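Local atomic coordinates of 'Carboxyl esterase 2 (Tuber melanosporum Mel28, PDB entry 5MIF), a protein that probably hydrolyses carboxylic esters, being a fungal carboxylesterase of an archaea-like family with the alpha/beta hydrolase fold. Residues L109-Y114 / G140-F145; F213-Y218 / E278-V283; P237-D242 / T315-A320. All blocks are in the same frame, centred on the assembly; numbering follows the deposited sequence.

Contact 1. Residues L109-Y114 / G140-F145; sequences LPVIAY and GAAVFF
Pro110 to Tyr114 runs alongside Ala141 to Phe145 in the same direction, a parallel pair whose short strand axes approach to 4.4 Å and diverge by 28°. The even-numbered residues of both strands make the ladder. Pro110 O accepts the N-H of Ala142, Ile112 gives its own N-H to Ala142 O at 2.7 Å and takes that of Phe144 on its carbonyl, and Tyr114 N closes the series on Phe144 O. The first of these bonds is the most bent, 149° at the hydrogen. Between the rungs, Val111 CA lies 3.3 Å from Ala142 O in a CA-H...O contact.

Residues alternate between two faces. On one, the CG2 branch of Val111, opposite its backbone N, lies 3.8 Å from Phe144 CB, and these side chains point the same way. The Phe144 ring then leads off, presenting its edge to Ala113 CB, 4.2 Å from Phe144 CD2. On the other face, Tyr114 CB meets Val143 CG1 at 4.1 Å. Tyr114 CD2 lies 4.1 Å from Phe145 CE2, the two rings meeting at a slant; the tyrosine hydroxyl beyond is hydrogen-bonded to Asp189.

The pair belongs to a beta-alpha-beta unit closed by helix 129-139, which packs on Ile112, Tyr114, Val143 and Phe145. Helix 158-173 takes the Val111 and Phe144 face, with strands 184-189 and 90-97 flanking the pair in the sheet.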
# COMPACT_ATOMS: atom_id res chain seq x y z
N LEU A 109 -14.60 21.81 7.03
CA LEU A 109 -13.52 20.88 6.76
C LEU A 109 -13.90 19.48 7.21
O LEU A 109 -14.57 19.32 8.23
CB LEU A 109 -12.25 21.32 7.46
CG LEU A 109 -11.59 22.52 6.80
CD1 LEU A 109 -10.48 23.06 7.69
CD2 LEU A 109 -11.05 22.08 5.46
N PRO A 110 -13.49 18.46 6.45
CA PRO A 110 -13.57 17.09 6.98
C PRO A 110 -12.64 17.00 8.18
O PRO A 110 -11.68 17.78 8.24
CB PRO A 110 -13.07 16.22 5.83
CG PRO A 110 -13.02 17.11 4.62
CD PRO A 110 -12.83 18.50 5.14
N VAL A 111 -12.86 16.05 9.09
CA VAL A 111 -12.01 15.99 10.28
C VAL A 111 -11.61 14.57 10.63
O VAL A 111 -12.43 13.65 10.61
CB VAL A 111 -12.72 16.63 11.50
CG1 VAL A 111 -14.07 16.00 11.74
CG2 VAL A 111 -11.82 16.54 12.75
N ILE A 112 -10.33 14.39 10.91
CA ILE A 112 -9.84 13.10 11.34
C ILE A 112 -9.61 13.10 12.86
O ILE A 112 -8.73 13.82 13.36
CB ILE A 112 -8.52 12.73 10.63
CG1 ILE A 112 -8.69 12.78 9.10
CG2 ILE A 112 -8.01 11.37 11.12
CD1 ILE A 112 -7.38 12.79 8.34
N ALA A 113 -10.39 12.30 13.59
CA ALA A 113 -10.11 12.08 15.01
C ALA A 113 -8.93 11.13 15.08
O ALA A 113 -9.02 10.00 14.59
CB ALA A 113 -11.32 11.50 15.73
N TYR A 114 -7.81 11.59 15.63
CA TYR A 114 -6.62 10.76 15.65
C TYR A 114 -6.22 10.33 17.08
O TYR A 114 -6.16 11.14 17.99
CB TYR A 114 -5.43 11.47 14.96
CG TYR A 114 -4.34 10.45 14.65
CD1 TYR A 114 -4.40 9.69 13.49
CD2 TYR A 114 -3.34 10.17 15.58
CE1 TYR A 114 -3.46 8.72 13.22
CE2 TYR A 114 -2.39 9.20 15.32
CZ TYR A 114 -2.46 8.48 14.14
OH TYR A 114 -1.52 7.51 13.87
N GLY A 140 -5.90 17.07 3.41
CA GLY A 140 -6.62 18.34 3.34
C GLY A 140 -7.68 18.47 4.41
O GLY A 140 -8.46 19.42 4.42
N ALA A 141 -7.71 17.52 5.35
CA ALA A 141 -8.69 17.54 6.42
C ALA A 141 -8.11 18.14 7.70
O ALA A 141 -6.89 18.22 7.87
CB ALA A 141 -9.21 16.13 6.70
N ALA A 142 -9.01 18.53 8.60
CA ALA A 142 -8.62 18.87 9.96
C ALA A 142 -8.25 17.60 10.73
O ALA A 142 -8.75 16.51 10.40
CB ALA A 142 -9.74 19.61 10.67
N VAL A 143 -7.41 17.74 11.75
CA VAL A 143 -7.04 16.63 12.62
C VAL A 143 -7.44 16.97 14.06
O VAL A 143 -7.04 18.00 14.61
CB VAL A 143 -5.54 16.31 12.56
CG1 VAL A 143 -5.16 15.30 13.66
CG2 VAL A 143 -5.16 15.77 11.19
N PHE A 144 -8.26 16.10 14.65
CA PHE A 144 -8.72 16.21 16.03
C PHE A 144 -7.87 15.23 16.82
O PHE A 144 -8.15 14.03 16.86
CB PHE A 144 -10.22 15.89 16.10
CG PHE A 144 -10.83 16.01 17.47
CD1 PHE A 144 -11.08 17.25 18.04
CD2 PHE A 144 -11.23 14.87 18.16
CE1 PHE A 144 -11.68 17.35 19.29
CE2 PHE A 144 -11.83 14.97 19.40
CZ PHE A 144 -12.05 16.21 19.97
N PHE A 145 -6.80 15.75 17.41
CA PHE A 145 -5.80 14.92 18.06
C PHE A 145 -6.11 14.82 19.56
O PHE A 145 -6.02 15.82 20.29
CB PHE A 145 -4.41 15.51 17.82
CG PHE A 145 -3.28 14.66 18.33
CD1 PHE A 145 -2.82 14.80 19.64
CD2 PHE A 145 -2.65 13.76 17.50
CE1 PHE A 145 -1.77 14.04 20.11
CE2 PHE A 145 -1.59 12.98 17.97
CZ PHE A 145 -1.14 13.13 19.28

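Contact 2. Residues F213-Y218 / E278-V283; sequences FQVLIY and ETLIVV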
# COMPACT_ATOMS: atom_id res chain seq x y z
N PHE A 213 -14.72 6.54 7.63
CA PHE A 213 -13.53 5.82 7.24
C PHE A 213 -12.56 5.72 8.40
O PHE A 213 -12.40 6.66 9.17
CB PHE A 213 -12.88 6.51 6.03
CG PHE A 213 -11.74 5.75 5.44
CD1 PHE A 213 -11.93 4.49 4.89
CD2 PHE A 213 -10.47 6.32 5.40
CE1 PHE A 213 -10.87 3.79 4.34
CE2 PHE A 213 -9.40 5.62 4.84
CZ PHE A 213 -9.60 4.35 4.32
N GLN A 214 -11.92 4.56 8.54
CA GLN A 214 -11.02 4.32 9.67
C GLN A 214 -9.70 3.76 9.16
O GLN A 214 -9.69 2.86 8.32
CB GLN A 214 -11.67 3.34 10.68
CG GLN A 214 -10.73 2.82 11.78
CD GLN A 214 -11.44 1.93 12.80
OE1 GLN A 214 -11.47 2.25 14.00
NE2 GLN A 214 -12.00 0.81 12.34
N VAL A 215 -8.59 4.31 9.65
CA VAL A 215 -7.28 3.77 9.33
C VAL A 215 -6.58 3.24 10.60
O VAL A 215 -6.46 3.96 11.60
CB VAL A 215 -6.38 4.81 8.65
CG1 VAL A 215 -5.03 4.19 8.39
CG2 VAL A 215 -6.98 5.29 7.30
N LEU A 216 -6.18 1.98 10.57
CA LEU A 216 -5.45 1.37 11.67
C LEU A 216 -4.03 1.06 11.19
O LEU A 216 -3.84 0.33 10.21
CB LEU A 216 -6.15 0.09 12.19
CG LEU A 216 -7.63 0.22 12.60
CD1 LEU A 216 -8.23 -1.12 12.96
CD2 LEU A 216 -7.82 1.20 13.76
N ILE A 217 -3.04 1.64 11.85
CA ILE A 217 -1.64 1.47 11.47
C ILE A 217 -0.97 0.53 12.50
O ILE A 217 -0.87 0.90 13.66
CB ILE A 217 -0.91 2.84 11.43
CG1 ILE A 217 -1.73 3.87 10.66
CG2 ILE A 217 0.48 2.73 10.85
CD1 ILE A 217 -1.17 5.29 10.79
N TYR A 218 -0.50 -0.64 12.05
CA TYR A 218 0.04 -1.71 12.92
C TYR A 218 -0.66 -1.74 14.28
O TYR A 218 -0.02 -1.56 15.32
CB TYR A 218 1.57 -1.63 13.10
CG TYR A 218 2.18 -0.24 13.09
CD1 TYR A 218 2.05 0.62 14.18
CD2 TYR A 218 2.92 0.19 11.99
CE1 TYR A 218 2.62 1.88 14.16
CE2 TYR A 218 3.50 1.45 11.97
CZ TYR A 218 3.34 2.28 13.05
OH TYR A 218 3.91 3.53 13.01
N GLU A 278 -15.87 1.24 7.09
CA GLU A 278 -14.86 0.75 6.18
C GLU A 278 -13.48 1.16 6.67
O GLU A 278 -13.25 2.29 7.14
CB GLU A 278 -15.12 1.16 4.73
CG GLU A 278 -14.75 2.52 4.28
CD GLU A 278 -14.74 2.57 2.76
OE1 GLU A 278 -14.38 1.55 2.13
OE2 GLU A 278 -15.10 3.62 2.18
N THR A 279 -12.57 0.20 6.61
CA THR A 279 -11.30 0.29 7.30
C THR A 279 -10.11 -0.07 6.42
O THR A 279 -10.15 -1.05 5.67
CB THR A 279 -11.33 -0.65 8.52
OG1 THR A 279 -12.32 -0.17 9.45
CG2 THR A 279 -9.97 -0.74 9.17
N LEU A 280 -9.07 0.74 6.49
CA LEU A 280 -7.79 0.41 5.88
C LEU A 280 -6.77 0.05 6.97
O LEU A 280 -6.53 0.83 7.90
CB LEU A 280 -7.27 1.59 5.04
CG LEU A 280 -5.79 1.53 4.63
CD1 LEU A 280 -5.52 0.39 3.65
CD2 LEU A 280 -5.37 2.85 4.03
N ILE A 281 -6.18 -1.14 6.86
CA ILE A 281 -5.16 -1.57 7.80
C ILE A 281 -3.80 -1.69 7.13
O ILE A 281 -3.65 -2.34 6.10
CB ILE A 281 -5.53 -2.91 8.45
CG1 ILE A 281 -6.86 -2.76 9.20
CG2 ILE A 281 -4.41 -3.39 9.39
CD1 ILE A 281 -7.43 -4.07 9.72
N VAL A 282 -2.81 -1.04 7.72
CA VAL A 282 -1.45 -1.08 7.21
C VAL A 282 -0.56 -1.70 8.29
O VAL A 282 -0.62 -1.27 9.44
CB VAL A 282 -0.96 0.33 6.83
CG1 VAL A 282 0.47 0.29 6.35
CG2 VAL A 282 -1.87 0.93 5.75
N VAL A 283 0.25 -2.69 7.94
CA VAL A 283 1.13 -3.33 8.93
C VAL A 283 2.58 -3.34 8.45
O VAL A 283 2.85 -3.27 7.25
CB VAL A 283 0.70 -4.79 9.25
CG1 VAL A 283 -0.67 -4.82 9.93
CG2 VAL A 283 0.73 -5.66 7.98
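Phe213 and Glu278 open a buried parallel ladder in the alpha/beta hydrolase sheet, one strand in from its 307-312 edge, where strand 213-217 lies beside strand 279-284. Five backbone bonds step along it: Gln214 N to Glu278 O, Leu280 N to Gln214 O, Leu216 N to Leu280 O, Val282 N to Leu216 O, and Tyr218 N to Val282 O. The donors lie nearly along the C=O axis of their acceptors.

The side chain of Phe213 shows how a residue at one end of such a ladder is used. From CB the chain turns opposite to its backbone N (chi1 -173°), which swings the ring across to the neighbouring strand. Phe213 CG is 4.1 Å from Glu278 O. Phe213 CD1 comes closer, 3.4 Å from Glu278 O and 3.5 Å from Glu278 CG, a methylene that meets the ring at its edge and in its plane. Phe213 CE1 passes 4.0 Å from Glu278 O, and Phe213 CZ at the tip rests 3.7 Å from Leu280 CB. The carboxylate of Glu278 stands almost perpendicular to the ring, at 86°. With the ring cut back to an alanine here, Leu280 CB and the Glu278 methylene would probably lose their apolar neighbour, and the glutamate side chain would be freer to turn.

Farther along, Leu216 CB meets Ile281 CG1 at 4.2 Å on the face towards helix 290-302, where Thr279 also lies, its hydroxyl bonded to Pro277 O. Val215 and Ile217 face helix 329-345 instead. At Tyr218 the chain leaves the strand with positive phi, and the hydroxyl of this residue bonds to Ala320 N. Tyr218 N still reaches back to Val282 O, 2.7 Å away and nearly straight at 172°.

Contact 3. Residues P237-D242 / T315-A320; sequences PGLTTD and TIHGFA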
# COMPACT_ATOMS: atom_id res chain seq x y z
N PRO A 237 13.70 -5.79 15.60
CA PRO A 237 13.89 -4.39 16.01
C PRO A 237 12.62 -3.53 15.97
O PRO A 237 11.66 -3.87 15.29
CB PRO A 237 14.91 -3.87 14.99
CG PRO A 237 14.81 -4.79 13.82
CD PRO A 237 14.43 -6.13 14.37
N GLY A 238 12.63 -2.43 16.72
CA GLY A 238 11.52 -1.49 16.71
C GLY A 238 10.47 -1.74 17.78
O GLY A 238 9.87 -0.79 18.29
N LEU A 239 10.24 -3.00 18.09
CA LEU A 239 9.26 -3.40 19.09
C LEU A 239 9.55 -4.82 19.56
O LEU A 239 9.56 -5.75 18.76
CB LEU A 239 7.84 -3.33 18.52
CG LEU A 239 6.75 -3.91 19.43
CD1 LEU A 239 6.63 -3.09 20.69
CD2 LEU A 239 5.39 -4.05 18.71
N THR A 240 9.76 -4.99 20.86
CA THR A 240 10.09 -6.31 21.40
C THR A 240 8.91 -6.88 22.17
O THR A 240 8.02 -6.15 22.59
CB THR A 240 11.31 -6.25 22.32
OG1 THR A 240 10.91 -5.74 23.61
CG2 THR A 240 12.39 -5.36 21.72
N THR A 241 8.91 -8.19 22.37
CA THR A 241 7.85 -8.84 23.12
C THR A 241 7.85 -8.35 24.58
O THR A 241 6.80 -8.31 25.22
CB THR A 241 7.98 -10.37 23.09
OG1 THR A 241 9.36 -10.74 23.24
CG2 THR A 241 7.46 -10.92 21.77
N ASP A 242 9.02 -7.99 25.10
CA ASP A 242 9.11 -7.47 26.46
C ASP A 242 8.46 -6.10 26.59
O ASP A 242 7.78 -5.82 27.59
CB ASP A 242 10.56 -7.40 26.92
CG ASP A 242 11.13 -8.76 27.24
OD1 ASP A 242 10.35 -9.74 27.32
OD2 ASP A 242 12.37 -8.86 27.44
N THR A 315 10.19 -3.06 6.67
CA THR A 315 10.10 -2.03 7.69
C THR A 315 9.57 -2.61 8.99
O THR A 315 9.20 -3.78 9.06
CB THR A 315 9.23 -0.85 7.24
OG1 THR A 315 9.40 0.25 8.15
CG2 THR A 315 7.77 -1.25 7.18
N ILE A 316 9.55 -1.78 10.03
CA ILE A 316 9.30 -2.22 11.40
C ILE A 316 8.23 -1.38 12.09
O ILE A 316 7.80 -0.35 11.56
CB ILE A 316 10.59 -2.13 12.25
CG1 ILE A 316 11.07 -0.68 12.33
CG2 ILE A 316 11.66 -3.08 11.70
CD1 ILE A 316 12.34 -0.50 13.12
N HIS A 317 7.81 -1.83 13.27
CA HIS A 317 6.83 -1.12 14.08
C HIS A 317 7.24 0.34 14.29
O HIS A 317 8.42 0.64 14.52
CB HIS A 317 6.66 -1.83 15.43
CG HIS A 317 5.39 -1.47 16.14
ND1 HIS A 317 4.20 -2.15 15.93
CD2 HIS A 317 5.10 -0.50 17.04
CE1 HIS A 317 3.26 -1.63 16.68
NE2 HIS A 317 3.78 -0.63 17.37
N GLY A 318 6.28 1.25 14.16
CA GLY A 318 6.55 2.66 14.38
C GLY A 318 6.88 3.46 13.13
O GLY A 318 7.09 4.68 13.23
N PHE A 319 6.89 2.83 11.96
CA PHE A 319 7.39 3.55 10.77
C PHE A 319 6.57 4.79 10.42
O PHE A 319 7.08 5.70 9.78
CB PHE A 319 7.48 2.62 9.54
CG PHE A 319 6.15 2.15 8.97
CD1 PHE A 319 5.33 3.01 8.24
CD2 PHE A 319 5.78 0.82 9.08
CE1 PHE A 319 4.14 2.56 7.70
CE2 PHE A 319 4.59 0.35 8.54
CZ PHE A 319 3.76 1.22 7.85
N ALA A 320 5.32 4.84 10.86
CA ALA A 320 4.45 5.95 10.51
C ALA A 320 4.67 7.21 11.36
O ALA A 320 4.28 8.30 10.94
CB ALA A 320 2.98 5.52 10.58
O HOH W 1 8.98 -4.09 14.65
O HOH W 2 9.66 1.45 17.00
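Leu239 and His317 are brought together by matching first torsions: in each, CG points opposite to the residue's own backbone N, at chi1 172° for the leucine and -161° for the histidine. The two CB atoms meet at 3.6 Å, and Leu239 CD2 then stands over the centre of the imidazole face, 3.6 Å from its centroid and 13° off the normal, a CH-pi contact. Ile316 sends CG1 between its backbone N and carbonyl carbon, which lays Ile316 CD1 against Gly238 CA at 3.8 Å, where the glycine has no side chain to intrude. Pro237 CG crosses Ile316 CG2 nearly at a right angle, 4.2 Å away.

No direct hydrogen bond joins the segments; water does the polar work. One molecule donates to Pro237 O at 2.8 Å and accepts from His317 N at 2.9 Å. A second donates both to Gly238 O, at 2.6 Å, and to His317 O.

The ring so covered is hydrogen-bonded through NE2 to Ser190 and through ND1 to Asp287, consistent with the histidine of a Ser-His-Asp catalytic triad. Thr240 caps helix 241-251 as it sets out from this loop, while helix 37-47 packs on Pro237 and Ile316. Phe319, which ends the type II turn begun at Ile316, lies against strand 279-284 and helix 329-345.

Overall arrangement
Contacts 1 and 2 are buried pairings of parallel strands in one sheet, 16 Å apart between centres with strand 184-189 between them, and both rely on regular backbone ladders clothed by apolar side chains. They touch where Tyr114 OH packs on Ile217 CD1 at 3.8 Å. Contact 3 is different: a surface meeting of loops, held by water bridges and a leucine over an imidazole, about 26 Å between centres from contact 1 and across the middle of the chain from it. It adjoins contact 2, where Tyr218 O lies 3.5 Å from His317 CE1. The two contacts in the sheet are regular strand pairings, while the loops beyond it carry the probable catalytic histidine.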